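Side-chain contacts in phosphoserine phosphatase RsbX (Bacillus subtilis, PDB 3W42), which dephosphorylates RsbS as a manganese-binding PPM-type serine phosphatase and so acts as a negative regulator of sigma-B in the general stress response: residues Ile74-Arg77 and Cys78-Met82; Lys32-Asp35 and Lys36-Ile39; Ser172-Glu175 and Ile176-Leu180. One frame throughout, in Å; residues are numbered along the deposited sequence.

Interaction 1: Ile74-Arg77 and Cys78-Met82; sequences IIER and CNQAM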
ATOM      1  N   ILE A  74       7.372  12.905  -0.122  1.00  6.56           N
ATOM      2  CA  ILE A  74       5.927  12.769  -0.085  1.00  6.63           C
ATOM      3  C   ILE A  74       5.490  12.417   1.356  1.00  6.31           C
ATOM      4  O   ILE A  74       4.554  13.001   1.921  1.00  7.61           O
ATOM      5  CB  ILE A  74       5.388  11.714  -1.067  1.00  6.93           C
ATOM      6  CG1 ILE A  74       5.782  12.095  -2.502  1.00  7.87           C
ATOM      7  CG2 ILE A  74       3.869  11.588  -0.890  1.00  9.50           C
ATOM      8  CD1 ILE A  74       5.429  11.023  -3.520  1.00  9.22           C
ATOM      9  N   ILE A  75       6.181  11.440   1.989  1.00  6.69           N
ATOM     10  CA  ILE A  75       5.760  11.013   3.310  1.00  7.18           C
ATOM     11  C   ILE A  75       5.910  12.117   4.333  1.00  7.02           C
ATOM     12  O   ILE A  75       5.112  12.194   5.263  1.00  7.82           O
ATOM     13  CB  ILE A  75       6.443   9.690   3.709  1.00  7.09           C
ATOM     14  CG1 ILE A  75       5.509   8.964   4.724  1.00  7.47           C
ATOM     15  CG2 ILE A  75       7.804   9.906   4.230  1.00  8.98           C
ATOM     16  CD1 ILE A  75       6.018   7.500   5.024  1.00  8.55           C
ATOM     17  N   GLU A  76       6.915  12.996   4.154  1.00  6.94           N
ATOM     18  CA  GLU A  76       7.054  14.111   5.099  1.00  7.24           C
ATOM     19  C   GLU A  76       5.931  15.138   4.926  1.00  7.84           C
ATOM     20  O   GLU A  76       5.478  15.670   5.948  1.00  7.87           O
ATOM     21  CB  GLU A  76       8.452  14.734   4.937  1.00  7.81           C
ATOM     22  CG  GLU A  76       8.594  16.010   5.711  1.00  9.91           C
ATOM     23  CD  GLU A  76       8.361  15.937   7.211  1.00 12.23           C
ATOM     24  OE1 GLU A  76       8.294  14.756   7.827  1.00 13.77           O
ATOM     25  OE2 GLU A  76       8.240  17.022   7.801  1.00 12.24           O
ATOM     26  N   ARG A  77       5.480  15.386   3.714  1.00  7.35           N
ATOM     27  CA  ARG A  77       4.307  16.203   3.561  1.00  7.77           C
ATOM     28  C   ARG A  77       3.118  15.586   4.292  1.00  7.37           C
ATOM     29  O   ARG A  77       2.290  16.291   4.886  1.00  7.78           O
ATOM     30  CB  ARG A  77       3.939  16.395   2.076  1.00  7.07           C
ATOM     31  CG  ARG A  77       4.940  17.190   1.279  1.00  7.93           C
ATOM     32  CD  ARG A  77       4.450  17.389  -0.146  1.00  8.38           C
ATOM     33  NE  ARG A  77       5.367  18.117  -0.991  1.00  8.37           N
ATOM     34  CZ  ARG A  77       5.407  19.435  -1.128  1.00  7.06           C
ATOM     35  NH1 ARG A  77       4.646  20.240  -0.406  1.00  8.58           N
ATOM     36  NH2 ARG A  77       6.238  19.971  -2.020  1.00  8.19           N
ATOM     37  N   CYS A  78       2.980  14.277   4.123  1.00  7.27           N
ATOM     38  CA  CYS A  78       1.923  13.543   4.823  1.00  7.81           C
ATOM     39  C   CYS A  78       2.041  13.710   6.329  1.00  7.07           C
ATOM     40  O   CYS A  78       1.047  14.019   7.003  1.00  8.03           O
ATOM     41  CB  CYS A  78       1.955  12.078   4.466  1.00  7.63           C
ATOM     42  SG  CYS A  78       1.498  11.741   2.729  1.00  7.89           S
ATOM     43  N   ASN A  79       3.265  13.577   6.864  1.00  7.19           N
ATOM     44  CA  ASN A  79       3.449  13.759   8.281  1.00  7.48           C
ATOM     45  C   ASN A  79       3.024  15.158   8.762  1.00  7.45           C
ATOM     46  O   ASN A  79       2.331  15.309   9.744  1.00  8.10           O
ATOM     47  CB  ASN A  79       4.921  13.537   8.614  1.00  8.00           C
ATOM     48  CG  ASN A  79       5.162  13.407  10.086  1.00  9.35           C
ATOM     49  OD1 ASN A  79       4.425  12.768  10.784  1.00 10.63           O
ATOM     50  ND2 ASN A  79       6.166  14.150  10.573  1.00 15.67           N
ATOM     51  N   GLN A  80       3.442  16.172   7.999  1.00  7.19           N
ATOM     52  CA  GLN A  80       3.029  17.548   8.394  1.00  8.79           C
ATOM     53  C   GLN A  80       1.537  17.756   8.369  1.00  8.23           C
ATOM     54  O   GLN A  80       0.990  18.448   9.236  1.00  9.46           O
ATOM     55  CB  GLN A  80       3.717  18.588   7.491  1.00  9.34           C
ATOM     56  CG  GLN A  80       5.241  18.649   7.799  1.00 10.63           C
ATOM     57  CD  GLN A  80       5.911  19.777   7.194  1.00 11.03           C
ATOM     58  OE1 GLN A  80       5.371  20.889   7.155  1.00 12.07           O
ATOM     59  NE2 GLN A  80       7.117  19.525   6.691  1.00 11.65           N
ATOM     60  N   ALA A  81       0.827  17.080   7.459  1.00  8.02           N
ATOM     61  CA  ALA A  81      -0.630  17.166   7.397  1.00  8.22           C
ATOM     62  C   ALA A  81      -1.325  16.450   8.584  1.00  7.93           C
ATOM     63  O   ALA A  81      -2.481  16.696   8.812  1.00  9.25           O
ATOM     64  CB  ALA A  81      -1.120  16.551   6.106  1.00  8.77           C
ATOM     65  N   MET A  82      -0.601  15.605   9.306  1.00  8.00           N
ATOM     66  CA  MET A  82      -1.177  14.902  10.432  1.00  8.07           C
ATOM     67  C   MET A  82      -1.219  15.709  11.714  1.00  9.04           C
ATOM     68  O   MET A  82      -1.904  15.339  12.665  1.00 10.76           O
ATOM     69  CB  MET A  82      -0.481  13.563  10.691  1.00  7.56           C
ATOM     70  CG  MET A  82      -0.551  12.600   9.536  1.00  7.00           C
ATOM     71  SD  MET A  82      -2.209  12.088   9.033  1.00  7.83           S
ATOM     72  CE  MET A  82      -2.494  13.188   7.625  1.00  7.93           C
TER
HETATM   73  O   HOH W   1       7.310  16.588  10.324  1.00 25.54           O
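Glu76 and Gln80 meet one helical turn apart on helix 71-81. Gln80 NE2 donates to Glu76 OE2 at 3.0 Å. The bond is bent, with 152° at the hydrogen, and it reaches the anti side of the carboxylate oxygen somewhat out of the carboxylate plane. Glu76 gets there by a bend: its CG stands anti to the backbone N, and the chain then folds at chi2 (58°), which brings the carboxylate back over the next turn. The carboxylate and the Gln80 amide are not coplanar; their planes stand 57° apart. Water 1 donates to the same OE2 at 2.7 Å and accepts a weak bond from Asn79 ND2. It thus links Glu76 to Asn79, three residues on. Gln80 is the solvent side; Glu76 and Asn79 lie between it and a neighbouring loop.

The opposite character is found around Ile74, Ile75 and Cys78, which are buried. Ile74 CG2 lies 4.3 Å from Cys78 SG. Cys78 CB also sits 3.3 Å from Ile75 O. These side chains face helix 49-65, where Cys78 touches Ile59, and strand 88-96, where both isoleucines touch Ile92. Regular i to i+4 backbone bonds run beneath both sides, from Cys78 N to Ile74 O at 3.0 Å through to Ala81 N and Arg77 O. Arg77 reaches back along the helix to a salt bridge with Glu69 and a cation-pi contact with Tyr66.

Asn79 is buried, but its amide is satisfied at both ends by the loop, through Gly133 N and Lys134 O, and Glu76 OE1 bonds to Tyr138 OH. The carboxylate therefore has three different partners: tyrosine, glutamine and water. Such a set would probably help Glu76 keep its negative charge and would restrict its rotation, while tying the helix to the loop beside it.

Interaction 2: Lys32-Asp35 and Lys36-Ile39; sequences KADD and KELI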
ATOM      1  N   LYS A  32      -1.716   5.330  -9.308  1.00  7.43           N
ATOM      2  CA  LYS A  32      -1.705   5.786 -10.696  1.00  9.06           C
ATOM      3  C   LYS A  32      -0.495   5.249 -11.394  1.00  7.29           C
ATOM      4  O   LYS A  32       0.601   5.359 -10.909  1.00  7.72           O
ATOM      5  CB  LYS A  32      -1.683   7.306 -10.770  1.00 11.12           C
ATOM      6  CG  LYS A  32      -1.738   7.901 -12.135  1.00 16.00           C
ATOM      7  CD  LYS A  32      -1.268   9.388 -12.053  1.00 24.12           C
ATOM      8  CE  LYS A  32      -2.390  10.282 -11.346  1.00 29.02           C
ATOM      9  NZ  LYS A  32      -2.401  11.852 -11.159  1.00 31.17           N
ATOM     10  N   ALA A  33      -0.708   4.674 -12.550  1.00 10.74           N
ATOM     11  CA  ALA A  33       0.304   4.195 -13.429  1.00 10.50           C
ATOM     12  C   ALA A  33       0.199   4.889 -14.777  1.00 10.42           C
ATOM     13  O   ALA A  33      -0.902   5.115 -15.266  1.00 13.15           O
ATOM     14  CB  ALA A  33       0.276   2.643 -13.603  1.00 15.23           C
ATOM     15  N   ASP A  34       1.316   5.216 -15.379  1.00  9.80           N
ATOM     16  CA  ASP A  34       1.389   5.566 -16.799  1.00  9.40           C
ATOM     17  C   ASP A  34       2.451   4.635 -17.431  1.00  8.24           C
ATOM     18  O   ASP A  34       2.806   3.616 -16.841  1.00  8.43           O
ATOM     19  CB  ASP A  34       1.688   7.051 -16.968  1.00 11.90           C
ATOM     20  CG  ASP A  34       3.052   7.502 -16.528  1.00 11.63           C
ATOM     21  OD1 ASP A  34       3.941   6.745 -16.328  1.00  9.80           O
ATOM     22  OD2 ASP A  34       3.170   8.736 -16.511  1.00 18.72           O
ATOM     23  N   ASP A  35       2.834   4.919 -18.663  1.00  8.46           N
ATOM     24  CA  ASP A  35       3.717   3.977 -19.358  1.00  8.01           C
ATOM     25  C   ASP A  35       5.100   3.927 -18.763  1.00  7.81           C
ATOM     26  O   ASP A  35       5.867   3.029 -19.089  1.00  9.35           O
ATOM     27  CB  ASP A  35       3.809   4.323 -20.841  1.00  9.86           C
ATOM     28  CG  ASP A  35       2.499   4.248 -21.559  1.00 10.06           C
ATOM     29  OD1 ASP A  35       1.649   3.405 -21.233  1.00 10.56           O
ATOM     30  OD2 ASP A  35       2.322   5.039 -22.522  1.00 12.57           O
ATOM     31  N   LYS A  36       5.438   4.920 -17.934  1.00  7.84           N
ATOM     32  CA  LYS A  36       6.782   5.079 -17.405  1.00  8.56           C
ATOM     33  C   LYS A  36       6.892   4.704 -15.918  1.00  7.17           C
ATOM     34  O   LYS A  36       7.952   4.234 -15.487  1.00  7.40           O
ATOM     35  CB  LYS A  36       7.301   6.485 -17.622  1.00 10.99           C
ATOM     36  CG  LYS A  36       7.487   6.802 -19.148  1.00 19.14           C
ATOM     37  CD  LYS A  36       7.817   8.291 -19.498  1.00 26.90           C
ATOM     38  CE  LYS A  36       9.152   9.056 -18.942  1.00 30.21           C
ATOM     39  NZ  LYS A  36       9.376  10.454 -19.639  1.00 23.93           N
ATOM     40  N   GLU A  37       5.888   4.977 -15.097  1.00  7.33           N
ATOM     41  CA  GLU A  37       6.018   4.883 -13.664  1.00  8.02           C
ATOM     42  C   GLU A  37       4.704   4.626 -12.996  1.00  6.74           C
ATOM     43  O   GLU A  37       3.618   4.821 -13.543  1.00  8.40           O
ATOM     44  CB  GLU A  37       6.710   6.053 -13.080  1.00  9.19           C
ATOM     45  CG  GLU A  37       5.982   7.269 -13.222  1.00 12.26           C
ATOM     46  CD  GLU A  37       6.809   8.483 -12.859  1.00 16.47           C
ATOM     47  OE1 GLU A  37       7.715   8.458 -12.109  1.00 21.72           O
ATOM     48  OE2 GLU A  37       6.675   9.510 -13.463  1.00 23.64           O
ATOM     49  N   LEU A  38       4.826   4.179 -11.744  1.00  7.66           N
ATOM     50  CA  LEU A  38       3.699   3.913 -10.804  0.66  8.32           C
ATOM     51  C   LEU A  38       3.938   4.747  -9.576  1.00  5.43           C
ATOM     52  O   LEU A  38       5.069   4.773  -9.068  1.00  6.17           O
ATOM     53  CB  LEU A  38       3.652   2.402 -10.369  0.66 10.78           C
ATOM     54  CG  LEU A  38       2.545   1.958  -9.420  0.66 11.91           C
ATOM     55  CD1 LEU A  38       1.282   1.759 -10.294  0.66 14.05           C
ATOM     56  CD2 LEU A  38       2.801   0.658  -8.568  0.66 11.97           C
ATOM     57  N   ILE A  39       2.866   5.279  -8.993  1.00  5.14           N
ATOM     58  CA  ILE A  39       2.881   5.609  -7.594  0.52  5.85           C
ATOM     59  C   ILE A  39       1.671   5.000  -6.947  1.00  4.99           C
ATOM     60  O   ILE A  39       0.577   4.892  -7.523  1.00  5.76           O
ATOM     61  CB  ILE A  39       2.907   7.070  -7.317  0.52  5.84           C
ATOM     62  CG1 ILE A  39       3.183   7.293  -5.828  0.52  6.85           C
ATOM     63  CG2 ILE A  39       1.635   7.761  -7.779  0.52  8.29           C
ATOM     64  CD1 ILE A  39       3.681   8.635  -5.525  0.52  8.94           C
TER
HETATM   65  O   HOH W   2       2.132   7.209 -12.443  1.00 21.98           O
HETATM   66  O   HOH W   3       5.907   9.773 -16.117  1.00 35.51           O
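Asp34 OD1 accepts two backbone N-H groups across the turn, from Lys36 N at 2.9 Å and from Glu37 N at 2.9 Å. The two arrive differently. Glu37 N lies nearly in line with the C-O bond of the carboxylate, whereas Lys36 N comes from above the carboxylate plane, 42° out of it. Asp34 can do this because its CG sits between its own N and carbonyl carbon (chi1 68°), which turns the carboxylate toward the chain ahead. The side chain thereby forms an Asx turn with Lys36 N.

Backbone bonds continue the pairing. Asp34 N donates to Glu37 O. Further from the turn, Lys32 and Ile39 form an antiparallel hydrogen-bonded pair, with Lys32 N to Ile39 O at 2.9 Å and the return bond at 3.0 Å. This is the end of the beta hairpin made by strands 27-33 and 37-45, at one edge of the five-stranded sheet. Strand 37-45 has strand 88-96 on its other flank, where Leu38 pairs with Ile95 through backbone hydrogen bonds.

Waters add two bridges. Water 2 donates to both Lys32 O and Glu37 O. Water 3 donates to Asp34 OD2 and Glu37 OE2, carboxylate oxygens that stand 4.7 Å apart, so it probably eases the repulsion between them.

Between the two strands the apolar contact is Ala33 with Leu38, the non-hydrogen-bonded pair. Ala33 CB meets Leu38 CD1 at 3.6 Å in one of the two conformers modelled for Leu38, and Leu38 also touches Met31 and Phe97. On the other face Ile39 packs against Val63 of helix 49-65.

Interaction 3: Ser172-Glu175 and Ile176-Leu180; sequences SVEE and ISNSL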
ATOM      1  N   SER A 172      -1.760 -14.190 -11.528  1.00  7.55           N
ATOM      2  CA  SER A 172      -2.286 -12.894 -11.911  1.00  7.26           C
ATOM      3  C   SER A 172      -2.752 -12.217 -10.623  1.00  6.58           C
ATOM      4  O   SER A 172      -3.013 -12.892  -9.616  1.00  6.82           O
ATOM      5  CB  SER A 172      -3.453 -13.097 -12.867  1.00  7.81           C
ATOM      6  OG  SER A 172      -4.552 -13.673 -12.207  1.00  8.96           O
ATOM      7  N   VAL A 173      -3.008 -10.924 -10.686  1.00  6.29           N
ATOM      8  CA  VAL A 173      -3.509 -10.238  -9.530  1.00  5.82           C
ATOM      9  C   VAL A 173      -4.948 -10.710  -9.181  1.00  6.46           C
ATOM     10  O   VAL A 173      -5.308 -10.774  -8.020  1.00  6.63           O
ATOM     11  CB  VAL A 173      -3.399  -8.733  -9.591  1.00  6.31           C
ATOM     12  CG1 VAL A 173      -1.914  -8.309  -9.611  1.00  6.74           C
ATOM     13  CG2 VAL A 173      -4.135  -8.095 -10.771  1.00  7.03           C
ATOM     14  N   GLU A 174      -5.773 -11.025 -10.186  1.00  6.81           N
ATOM     15  CA  GLU A 174      -7.099 -11.546  -9.895  1.00  8.21           C
ATOM     16  C   GLU A 174      -7.001 -12.841  -9.119  1.00  7.81           C
ATOM     17  O   GLU A 174      -7.741 -13.096  -8.166  1.00  8.10           O
ATOM     18  CB  GLU A 174      -7.901 -11.766 -11.181  1.00 10.39           C
ATOM     19  CG  GLU A 174      -9.234 -12.421 -11.016  1.00 16.39           C
ATOM     20  CD  GLU A 174     -10.014 -12.422 -12.321  1.00 23.55           C
ATOM     21  OE1 GLU A 174     -10.148 -11.347 -12.968  1.00 29.59           O
ATOM     22  OE2 GLU A 174     -10.446 -13.468 -12.782  1.00 32.23           O
ATOM     23  N   GLU A 175      -6.138 -13.725  -9.571  1.00  7.56           N
ATOM     24  CA  GLU A 175      -5.913 -15.006  -8.867  1.00  7.75           C
ATOM     25  C   GLU A 175      -5.420 -14.811  -7.474  1.00  7.47           C
ATOM     26  O   GLU A 175      -5.879 -15.487  -6.542  1.00  8.11           O
ATOM     27  CB  GLU A 175      -5.033 -15.981  -9.628  1.00  9.52           C
ATOM     28  CG  GLU A 175      -5.721 -16.544 -10.851  1.00 12.87           C
ATOM     29  CD  GLU A 175      -4.913 -17.189 -11.873  1.00 18.26           C
ATOM     30  OE1 GLU A 175      -4.164 -16.376 -12.494  1.00 19.74           O
ATOM     31  OE2 GLU A 175      -5.237 -18.263 -12.346  1.00 19.37           O
ATOM     32  N   ILE A 176      -4.477 -13.905  -7.238  1.00  7.24           N
ATOM     33  CA  ILE A 176      -3.978 -13.679  -5.901  1.00  6.01           C
ATOM     34  C   ILE A 176      -5.119 -13.112  -5.038  1.00  6.30           C
ATOM     35  O   ILE A 176      -5.258 -13.506  -3.879  1.00  6.51           O
ATOM     36  CB  ILE A 176      -2.753 -12.721  -5.908  1.00  6.94           C
ATOM     37  CG1 ILE A 176      -1.549 -13.340  -6.681  1.00  8.08           C
ATOM     38  CG2 ILE A 176      -2.297 -12.484  -4.451  1.00  7.71           C
ATOM     39  CD1 ILE A 176      -0.483 -12.361  -7.109  1.00  9.13           C
ATOM     40  N   SER A 177      -5.870 -12.176  -5.568  1.00  6.19           N
ATOM     41  CA  SER A 177      -6.988 -11.630  -4.797  1.00  6.51           C
ATOM     42  C   SER A 177      -7.977 -12.745  -4.384  1.00  6.33           C
ATOM     43  O   SER A 177      -8.397 -12.869  -3.236  1.00  7.13           O
ATOM     44  CB  SER A 177      -7.679 -10.553  -5.602  1.00  6.49           C
ATOM     45  OG  SER A 177      -8.708  -9.945  -4.827  1.00  8.77           O
ATOM     46  N   ASN A 178      -8.296 -13.604  -5.349  1.00  7.23           N
ATOM     47  CA  ASN A 178      -9.201 -14.687  -5.043  1.00  8.38           C
ATOM     48  C   ASN A 178      -8.610 -15.632  -4.013  1.00  8.09           C
ATOM     49  O   ASN A 178      -9.322 -16.175  -3.135  1.00  8.52           O
ATOM     50  CB  ASN A 178      -9.641 -15.370  -6.323  1.00  9.55           C
ATOM     51  CG  ASN A 178     -10.581 -14.529  -7.173  1.00 13.10           C
ATOM     52  OD1 ASN A 178     -10.655 -14.756  -8.416  1.00 18.99           O
ATOM     53  ND2 ASN A 178     -11.232 -13.545  -6.587  1.00 16.53           N
ATOM     54  N   SER A 179      -7.283 -15.830  -4.066  1.00  7.35           N
ATOM     55  CA  SER A 179      -6.570 -16.676  -3.106  1.00  7.48           C
ATOM     56  C   SER A 179      -6.711 -16.188  -1.674  1.00  7.48           C
ATOM     57  O   SER A 179      -6.629 -16.992  -0.721  1.00  8.16           O
ATOM     58  CB  SER A 179      -5.099 -16.696  -3.512  1.00  7.94           C
ATOM     59  OG  SER A 179      -4.318 -17.573  -2.769  1.00  8.13           O
ATOM     60  N   LEU A 180      -6.897 -14.888  -1.493  1.00  6.74           N
ATOM     61  CA  LEU A 180      -7.032 -14.244  -0.188  1.00  7.52           C
ATOM     62  C   LEU A 180      -8.443 -14.137   0.306  1.00  7.56           C
ATOM     63  O   LEU A 180      -8.663 -13.596   1.391  1.00  8.43           O
ATOM     64  CB  LEU A 180      -6.426 -12.802  -0.292  1.00  7.58           C
ATOM     65  CG  LEU A 180      -4.909 -12.737  -0.566  1.00  7.69           C
ATOM     66  CD1 LEU A 180      -4.521 -11.304  -0.895  1.00  9.10           C
ATOM     67  CD2 LEU A 180      -4.093 -13.294   0.532  1.00  9.37           C
TER
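This is a local contact along one short helix, 173-179, which lies on the outer face of the six-stranded sheet and starts with a serine N-cap. Ser172 O is met by the side chain of Ile176 as well as by its backbone: CG1 comes to 3.3 Å of it, and Ile176 N donates to it at 3.0 Å. Ser172 OG accepts from Glu175 N at 3.1 Å in a nearly straight bond, 165° at the hydrogen. The same hydroxyl donates to Glu175 OE1 at 2.7 Å, on the anti side of that oxygen and somewhat out of the carboxylate plane. Backbone N-H and side-chain carboxylate of Glu175 thus both bind the N-cap serine, and its hydroxyl is fixed from two directions. The negative carboxylate near the helix N-terminus is probably also favoured by the helix dipole.

On the exposed side Glu174 and Asn178 run side by side, pointing the same way. Their contact is loose: Glu174 CG is 3.8 Å from Asn178 OD1, and the carboxylate and amide planes are 51° apart. Asn178 CG stands anti to its carbonyl carbon (chi1 -71°), which lays the amide carbon 3.3 Å from Glu174 O. The backbone bond from Asn178 N to Glu174 O is 2.9 Å.

The buried side faces the sheet. Val173 and Ser177 rest on Leu13 of strand 10-17 and Leu195 of strand 191-198, and Ser177 OG bonds to Tyr193 OH. Ile176 also packs on Leu195, Leu180 touches Ile152 of strand 150-154, and Ser179 OG bonds to His166 of helix 163-169.

Overall arrangement
Along the chain come interaction 2, interaction 1, interaction 3, and all lie within the PPM-type phosphatase range. Interactions 1 and 2 belong to the same half of the alpha-beta-beta-alpha sandwich. The hairpin of interaction 2 is part of the five-stranded sheet, and helix 71-81 of interaction 1 packs against that sheet's face. Their centres are 22 Å apart, yet Ile74 CD1 and Ile39 CD1 meet at 3.6 Å in one modelled conformer of Ile39. Interaction 3 lies on the six-stranded sheet, its centre 32 Å from interaction 1 and 21 Å from interaction 2. Interactions 1 and 3 mark the two outer helical layers, while Asp44, a manganese ligand, follows interaction 2 on strand 37-45.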